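PDB 5UYT: Ice-binding protein from Flavobacteriaceae bacterium, which probably binds ice crystals through its beta-solenoid domains and so acts as a bacterial antifreeze protein. Local coordinates for residues N45-M50 and H310-N315; P213-L218 and N333-I338. One frame throughout, in Å; residues are numbered along the deposited sequence.

Contact 1. Residues N45-M50 and H310-N315; sequences NVDGVM and HTYLLN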
ATOM      1  N   ASN A  45      -2.813   8.370  -6.201  1.00 21.38           N
ATOM      2  CA  ASN A  45      -2.725   7.824  -4.840  1.00 20.85           C
ATOM      3  C   ASN A  45      -1.355   7.210  -4.591  1.00 20.92           C
ATOM      4  O   ASN A  45      -0.896   6.375  -5.383  1.00 21.31           O
ATOM      5  CB  ASN A  45      -3.857   6.800  -4.590  1.00 20.32           C
ATOM      6  CG  ASN A  45      -5.208   7.462  -4.498  1.00 20.95           C
ATOM      7  OD1 ASN A  45      -5.368   8.470  -3.796  1.00 21.35           O
ATOM      8  ND2 ASN A  45      -6.201   6.901  -5.185  1.00 20.51           N
ATOM      9  N   VAL A  46      -0.698   7.688  -3.533  1.00 20.01           N
ATOM     10  CA  VAL A  46       0.633   7.229  -3.126  1.00 19.92           C
ATOM     11  C   VAL A  46       0.542   6.568  -1.763  1.00 19.82           C
ATOM     12  O   VAL A  46      -0.105   7.107  -0.878  1.00 21.02           O
ATOM     13  CB  VAL A  46       1.618   8.422  -3.087  1.00 20.37           C
ATOM     14  CG1 VAL A  46       2.910   8.042  -2.364  1.00 20.77           C
ATOM     15  CG2 VAL A  46       1.951   8.843  -4.517  1.00 20.92           C
ATOM     16  N   ASP A  47       1.111   5.367  -1.607  1.00 19.26           N
ATOM     17  CA  ASP A  47       1.194   4.780  -0.272  1.00 19.14           C
ATOM     18  C   ASP A  47       2.379   5.395   0.461  1.00 19.80           C
ATOM     19  O   ASP A  47       3.432   4.764   0.622  1.00 19.97           O
ATOM     20  CB  ASP A  47       1.326   3.237  -0.304  1.00 19.28           C
ATOM     21  CG  ASP A  47       1.296   2.638   1.082  1.00 19.58           C
ATOM     22  OD1 ASP A  47       0.863   3.362   2.001  1.00 19.85           O
ATOM     23  OD2 ASP A  47       1.681   1.452   1.283  1.00 19.79           O
ATOM     24  N   GLY A  48       2.172   6.613   0.950  1.00 20.29           N
ATOM     25  CA  GLY A  48       3.229   7.411   1.560  1.00 21.53           C
ATOM     26  C   GLY A  48       2.711   8.832   1.670  1.00 22.64           C
ATOM     27  O   GLY A  48       1.630   9.155   1.140  1.00 22.99           O
ATOM     28  N   VAL A  49       3.470   9.678   2.359  1.00 22.77           N
ATOM     29  CA  VAL A  49       3.052  11.074   2.553  1.00 23.92           C
ATOM     30  C   VAL A  49       3.694  11.941   1.496  1.00 24.53           C
ATOM     31  O   VAL A  49       4.908  11.790   1.184  1.00 24.33           O
ATOM     32  CB  VAL A  49       3.436  11.571   3.965  1.00 24.81           C
ATOM     33  CG1 VAL A  49       3.044  13.038   4.186  1.00 25.63           C
ATOM     34  CG2 VAL A  49       2.824  10.639   5.010  1.00 24.76           C
ATOM     35  N   MET A  50       2.897  12.850   0.934  1.00 25.08           N
ATOM     36  CA  MET A  50       3.441  13.887   0.037  1.00 26.00           C
ATOM     37  C   MET A  50       4.084  14.971   0.894  1.00 27.51           C
ATOM     38  O   MET A  50       3.374  15.749   1.533  1.00 28.75           O
ATOM     39  CB  MET A  50       2.326  14.455  -0.876  1.00 26.62           C
ATOM     40  CG  MET A  50       1.556  13.375  -1.656  1.00 25.82           C
ATOM     41  SD  MET A  50       2.587  12.258  -2.638  1.00 25.64           S
ATOM     42  CE  MET A  50       3.280  13.400  -3.845  1.00 26.27           C
ATOM     43  N   HIS A 310      -1.333   0.547   8.130  1.00 19.62           N
ATOM     44  CA  HIS A 310      -1.467   1.965   8.498  1.00 20.25           C
ATOM     45  C   HIS A 310      -2.959   2.243   8.718  1.00 20.12           C
ATOM     46  O   HIS A 310      -3.810   1.445   8.322  1.00 19.92           O
ATOM     47  CB  HIS A 310      -1.041   2.897   7.342  1.00 20.53           C
ATOM     48  CG  HIS A 310       0.439   2.949   7.085  1.00 20.70           C
ATOM     49  ND1 HIS A 310       1.014   2.326   5.997  1.00 21.12           N
ATOM     50  CD2 HIS A 310       1.448   3.564   7.746  1.00 22.23           C
ATOM     51  CE1 HIS A 310       2.318   2.556   5.995  1.00 21.77           C
ATOM     52  NE2 HIS A 310       2.613   3.293   7.056  1.00 22.33           N
ATOM     53  N   THR A 311      -3.240   3.427   9.254  1.00 20.77           N
ATOM     54  CA  THR A 311      -4.549   4.015   9.169  1.00 20.90           C
ATOM     55  C   THR A 311      -4.546   4.999   7.984  1.00 20.60           C
ATOM     56  O   THR A 311      -3.790   5.980   7.995  1.00 20.96           O
ATOM     57  CB  THR A 311      -4.872   4.777  10.451  1.00 22.11           C
ATOM     58  OG1 THR A 311      -4.858   3.876  11.570  1.00 21.47           O
ATOM     59  CG2 THR A 311      -6.266   5.423  10.339  1.00 22.56           C
ATOM     60  N   TYR A 312      -5.419   4.762   7.005  1.00 19.50           N
ATOM     61  CA  TYR A 312      -5.499   5.627   5.810  1.00 19.06           C
ATOM     62  C   TYR A 312      -6.735   6.482   5.892  1.00 19.32           C
ATOM     63  O   TYR A 312      -7.743   6.059   6.476  1.00 18.33           O
ATOM     64  CB  TYR A 312      -5.620   4.757   4.557  1.00 18.69           C
ATOM     65  CG  TYR A 312      -4.344   4.017   4.267  1.00 18.95           C
ATOM     66  CD1 TYR A 312      -3.283   4.665   3.619  1.00 19.77           C
ATOM     67  CD2 TYR A 312      -4.164   2.686   4.686  1.00 18.92           C
ATOM     68  CE1 TYR A 312      -2.083   4.000   3.358  1.00 18.91           C
ATOM     69  CE2 TYR A 312      -2.965   2.015   4.429  1.00 18.38           C
ATOM     70  CZ  TYR A 312      -1.934   2.678   3.764  1.00 18.54           C
ATOM     71  OH  TYR A 312      -0.717   2.064   3.499  1.00 18.01           O
ATOM     72  N   LEU A 313      -6.675   7.656   5.273  1.00 19.88           N
ATOM     73  CA  LEU A 313      -7.861   8.508   5.085  1.00 20.58           C
ATOM     74  C   LEU A 313      -8.121   8.709   3.585  1.00 20.42           C
ATOM     75  O   LEU A 313      -7.223   9.113   2.823  1.00 20.18           O
ATOM     76  CB  LEU A 313      -7.669   9.893   5.740  1.00 21.76           C
ATOM     77  CG  LEU A 313      -8.800  10.900   5.463  1.00 22.71           C
ATOM     78  CD1 LEU A 313     -10.146  10.486   6.064  1.00 23.39           C
ATOM     79  CD2 LEU A 313      -8.370  12.287   5.941  1.00 24.36           C
ATOM     80  N   LEU A 314      -9.340   8.395   3.164  1.00 19.44           N
ATOM     81  CA  LEU A 314      -9.840   8.847   1.869  1.00 19.64           C
ATOM     82  C   LEU A 314     -10.874   9.932   2.197  1.00 20.38           C
ATOM     83  O   LEU A 314     -11.952   9.607   2.699  1.00 20.12           O
ATOM     84  CB  LEU A 314     -10.477   7.672   1.116  1.00 18.86           C
ATOM     85  CG  LEU A 314      -9.452   6.640   0.607  1.00 18.69           C
ATOM     86  CD1 LEU A 314     -10.063   5.256   0.706  1.00 18.07           C
ATOM     87  CD2 LEU A 314      -9.074   6.929  -0.844  1.00 18.91           C
ATOM     88  N   ASN A 315     -10.551  11.204   1.920  1.00 20.78           N
ATOM     89  CA  ASN A 315     -11.342  12.321   2.473  1.00 21.84           C
ATOM     90  C   ASN A 315     -12.551  12.769   1.603  1.00 22.46           C
ATOM     91  O   ASN A 315     -12.922  13.956   1.613  1.00 23.31           O
ATOM     92  CB  ASN A 315     -10.444  13.518   2.825  1.00 23.31           C
ATOM     93  CG  ASN A 315     -11.103  14.448   3.850  1.00 24.93           C
ATOM     94  OD1 ASN A 315     -11.844  13.986   4.734  1.00 25.09           O
ATOM     95  ND2 ASN A 315     -10.870  15.742   3.723  1.00 26.57           N
TER
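Asp47 and Tyr312 meet where two right-handed beta-solenoids, each belonging to an ice-binding-like range of the chain, come together. Asp47 stands at the centre of an inverse gamma turn, closed by a weak bond from Gly48 N to Val46 O, while Tyr312 reaches across from strand 311-314. The tyrosine hydroxyl donates a short hydrogen bond, 2.5 Å from Tyr312 OH to Asp47 OD1. With CG trans to the backbone nitrogen (chi1 -175°), the carboxylate extends out from its turn to the rim of the ring; OD1 lies close to the ring plane, 3.3 Å from Tyr312 CE1. The carboxylate itself is turned 54° from the ring, and the hydroxyl meets OD1 from above the carboxylate plane, 40° out of it. Tyrosine suits this place because its ring reaches from one domain to the other and still ends in a donor for a buried acid. The other carboxylate oxygen, Asp47 OD2, is bonded to Thr308 OG1, so both oxygens have partners. Thr308 N also bonds to the tyrosine hydroxyl, fixing its position further. His310, two residues earlier in the same segment as Tyr312, completes the polar cluster: its CB rests 3.5 Å above one face of the tyrosine ring, near the rim, and His310 ND1 donates a bent hydrogen bond of 3.1 Å to Tyr312 OH.

Contact 2. Residues P213-L218 and N333-I338; sequences PVAPNL and NAVFVI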
ATOM      1  N   PRO A 213      -2.470   0.284  13.253  1.00 21.59           N
ATOM      2  CA  PRO A 213      -3.047   0.680  14.551  1.00 22.14           C
ATOM      3  C   PRO A 213      -3.561  -0.523  15.339  1.00 22.24           C
ATOM      4  O   PRO A 213      -3.615  -1.640  14.815  1.00 21.04           O
ATOM      5  CB  PRO A 213      -4.219   1.573  14.131  1.00 21.74           C
ATOM      6  CG  PRO A 213      -4.684   0.968  12.831  1.00 20.78           C
ATOM      7  CD  PRO A 213      -3.391   0.572  12.137  1.00 20.72           C
ATOM      8  N   VAL A 214      -3.903  -0.299  16.617  1.00 23.18           N
ATOM      9  CA  VAL A 214      -4.624  -1.323  17.395  1.00 23.28           C
ATOM     10  C   VAL A 214      -6.025  -1.487  16.827  1.00 22.51           C
ATOM     11  O   VAL A 214      -6.724  -0.494  16.615  1.00 23.20           O
ATOM     12  CB  VAL A 214      -4.693  -0.928  18.888  1.00 24.02           C
ATOM     13  CG1 VAL A 214      -5.560  -1.905  19.680  1.00 23.82           C
ATOM     14  CG2 VAL A 214      -3.298  -0.872  19.464  1.00 25.08           C
ATOM     15  N   ALA A 215      -6.392  -2.736  16.527  1.00 21.97           N
ATOM     16  CA  ALA A 215      -7.705  -3.112  15.973  1.00 21.57           C
ATOM     17  C   ALA A 215      -8.826  -2.722  16.936  1.00 21.94           C
ATOM     18  O   ALA A 215      -8.609  -2.746  18.162  1.00 23.10           O
ATOM     19  CB  ALA A 215      -7.768  -4.616  15.697  1.00 21.58           C
ATOM     20  N   PRO A 216     -10.017  -2.364  16.409  1.00 21.62           N
ATOM     21  CA  PRO A 216     -11.124  -2.099  17.312  1.00 22.12           C
ATOM     22  C   PRO A 216     -11.595  -3.377  17.989  1.00 22.33           C
ATOM     23  O   PRO A 216     -11.498  -4.469  17.404  1.00 22.67           O
ATOM     24  CB  PRO A 216     -12.228  -1.620  16.371  1.00 21.75           C
ATOM     25  CG  PRO A 216     -11.942  -2.352  15.067  1.00 21.08           C
ATOM     26  CD  PRO A 216     -10.436  -2.226  14.995  1.00 21.02           C
ATOM     27  N   ASN A 217     -12.105  -3.237  19.207  1.00 23.24           N
ATOM     28  CA  ASN A 217     -12.814  -4.318  19.816  1.00 23.13           C
ATOM     29  C   ASN A 217     -14.214  -4.294  19.213  1.00 22.55           C
ATOM     30  O   ASN A 217     -14.946  -3.307  19.365  1.00 23.52           O
ATOM     31  CB  ASN A 217     -12.841  -4.140  21.331  1.00 25.39           C
ATOM     32  CG  ASN A 217     -13.694  -5.187  22.033  1.00 26.07           C
ATOM     33  OD1 ASN A 217     -14.074  -6.200  21.470  1.00 24.59           O
ATOM     34  ND2 ASN A 217     -13.966  -4.939  23.308  1.00 28.58           N
ATOM     35  N   LEU A 218     -14.564  -5.349  18.480  1.00 20.71           N
ATOM     36  CA  LEU A 218     -15.929  -5.447  17.928  1.00 20.08           C
ATOM     37  C   LEU A 218     -16.984  -5.921  18.950  1.00 20.69           C
ATOM     38  O   LEU A 218     -18.185  -5.898  18.640  1.00 20.17           O
ATOM     39  CB  LEU A 218     -15.963  -6.333  16.674  1.00 19.20           C
ATOM     40  CG  LEU A 218     -15.096  -5.856  15.499  1.00 19.45           C
ATOM     41  CD1 LEU A 218     -15.198  -6.871  14.368  1.00 19.42           C
ATOM     42  CD2 LEU A 218     -15.511  -4.468  15.021  1.00 20.88           C
ATOM     43  N   ASN A 333      -0.069 -10.388  11.952  1.00 24.35           N
ATOM     44  CA  ASN A 333      -0.865  -9.577  12.906  1.00 24.27           C
ATOM     45  C   ASN A 333      -1.071  -8.124  12.504  1.00 23.66           C
ATOM     46  O   ASN A 333      -1.724  -7.361  13.239  1.00 23.16           O
ATOM     47  CB  ASN A 333      -0.297  -9.684  14.319  1.00 26.33           C
ATOM     48  CG  ASN A 333      -0.179 -11.126  14.783  1.00 26.76           C
ATOM     49  OD1 ASN A 333       0.892 -11.562  15.161  1.00 28.91           O
ATOM     50  ND2 ASN A 333      -1.263 -11.872  14.704  1.00 26.12           N
ATOM     51  N   ALA A 334      -0.577  -7.750  11.321  1.00 22.03           N
ATOM     52  CA  ALA A 334      -0.715  -6.372  10.843  1.00 21.72           C
ATOM     53  C   ALA A 334      -2.196  -5.991  10.677  1.00 20.75           C
ATOM     54  O   ALA A 334      -2.995  -6.775  10.176  1.00 20.16           O
ATOM     55  CB  ALA A 334      -0.001  -6.204   9.507  1.00 21.50           C
ATOM     56  N   VAL A 335      -2.531  -4.749  11.031  1.00 20.46           N
ATOM     57  CA  VAL A 335      -3.905  -4.234  10.948  1.00 19.48           C
ATOM     58  C   VAL A 335      -3.919  -3.097   9.897  1.00 18.93           C
ATOM     59  O   VAL A 335      -2.961  -2.293   9.800  1.00 18.38           O
ATOM     60  CB  VAL A 335      -4.336  -3.637  12.307  1.00 19.92           C
ATOM     61  CG1 VAL A 335      -5.639  -2.822  12.191  1.00 20.08           C
ATOM     62  CG2 VAL A 335      -4.478  -4.736  13.352  1.00 20.88           C
ATOM     63  N   PHE A 336      -5.011  -3.031   9.146  1.00 17.74           N
ATOM     64  CA  PHE A 336      -5.214  -1.989   8.154  1.00 18.00           C
ATOM     65  C   PHE A 336      -6.521  -1.311   8.490  1.00 17.89           C
ATOM     66  O   PHE A 336      -7.565  -1.988   8.626  1.00 18.49           O
ATOM     67  CB  PHE A 336      -5.359  -2.614   6.770  1.00 17.64           C
ATOM     68  CG  PHE A 336      -4.186  -3.456   6.354  1.00 18.17           C
ATOM     69  CD1 PHE A 336      -3.232  -2.928   5.481  1.00 18.47           C
ATOM     70  CD2 PHE A 336      -4.048  -4.775   6.813  1.00 18.28           C
ATOM     71  CE1 PHE A 336      -2.148  -3.718   5.070  1.00 19.47           C
ATOM     72  CE2 PHE A 336      -2.962  -5.559   6.400  1.00 18.97           C
ATOM     73  CZ  PHE A 336      -2.023  -5.033   5.539  1.00 19.34           C
ATOM     74  N   VAL A 337      -6.507   0.012   8.612  1.00 18.06           N
ATOM     75  CA  VAL A 337      -7.762   0.721   8.797  1.00 18.21           C
ATOM     76  C   VAL A 337      -7.922   1.722   7.661  1.00 18.19           C
ATOM     77  O   VAL A 337      -7.014   2.497   7.383  1.00 18.57           O
ATOM     78  CB  VAL A 337      -7.836   1.425  10.170  1.00 19.35           C
ATOM     79  CG1 VAL A 337      -9.051   2.369  10.225  1.00 19.43           C
ATOM     80  CG2 VAL A 337      -7.925   0.385  11.314  1.00 19.96           C
ATOM     81  N   ILE A 338      -9.078   1.698   6.998  1.00 18.05           N
ATOM     82  CA  ILE A 338      -9.336   2.611   5.850  1.00 17.40           C
ATOM     83  C   ILE A 338     -10.544   3.468   6.217  1.00 18.29           C
ATOM     84  O   ILE A 338     -11.662   2.959   6.312  1.00 18.11           O
ATOM     85  CB  ILE A 338      -9.576   1.805   4.544  1.00 17.09           C
ATOM     86  CG1 ILE A 338      -8.276   1.019   4.240  1.00 17.18           C
ATOM     87  CG2 ILE A 338      -9.882   2.757   3.366  1.00 17.76           C
ATOM     88  CD1 ILE A 338      -8.390  -0.003   3.132  1.00 19.53           C
TER
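The linker between the two beta-solenoid domains passes here over the outer side of a coil of the second one, packing Pro213 and Ala215 against the start of strand 336-340. Val335 and Val337 both direct their side chains toward the linker, as alternate residues of an extended chain do, while the intervening Phe336 points away. Val337 CG2 comes within 3.6 Å of Pro213 CG, and the same ring carbon lies 4.0 Å from Val335 CG1. Val335 spreads its two methyls between two linker residues: with CG1 anti to the backbone N (chi1 168°), CG1 serves the proline ring and CG2 packs 4.0 Å from Ala215 CB. Beta-branched valine suits such a place, being broad close to the backbone, and the small alanine lets the linker lie near it. The Pro213 carbonyl also packs closely, with Pro213 O 3.3 Å from Val335 CB. Replacing Pro213 with glycine would probably leave Val337 CG2 without its linker partner and let the linker backbone turn more freely. Helix 270-288 continues the apolar cover: Leu286 touches Val337, and Tyr285 packs on Pro216 while its hydroxyl bonds to the carbonyl oxygen of Val214. A backbone hydrogen bond between Thr211 and Val335 helps tie the linker down, and Pro213 CD lies 3.7 Å from Val335 O.

Strands 311-314 and 336-340 are parallel neighbours in the second solenoid, so each contact has one partner on adjoining coils of that solenoid, the contact centres lying about 16 Å apart. Backbone pairing joins them: Tyr312 N lies 2.8 Å from Val337 O. Thr311, between His310 and Tyr312, also packs its side chain on Pro213. Contact 1 is buried between the domains and is polar, a short tyrosine-aspartate bond backed by histidine and threonine. Contact 2, farther from the centre of the chain and only partly buried, is apolar packing of proline, alanine and valine. One thus joins the domain bodies directly, whereas the other lays their covalent linker on the second.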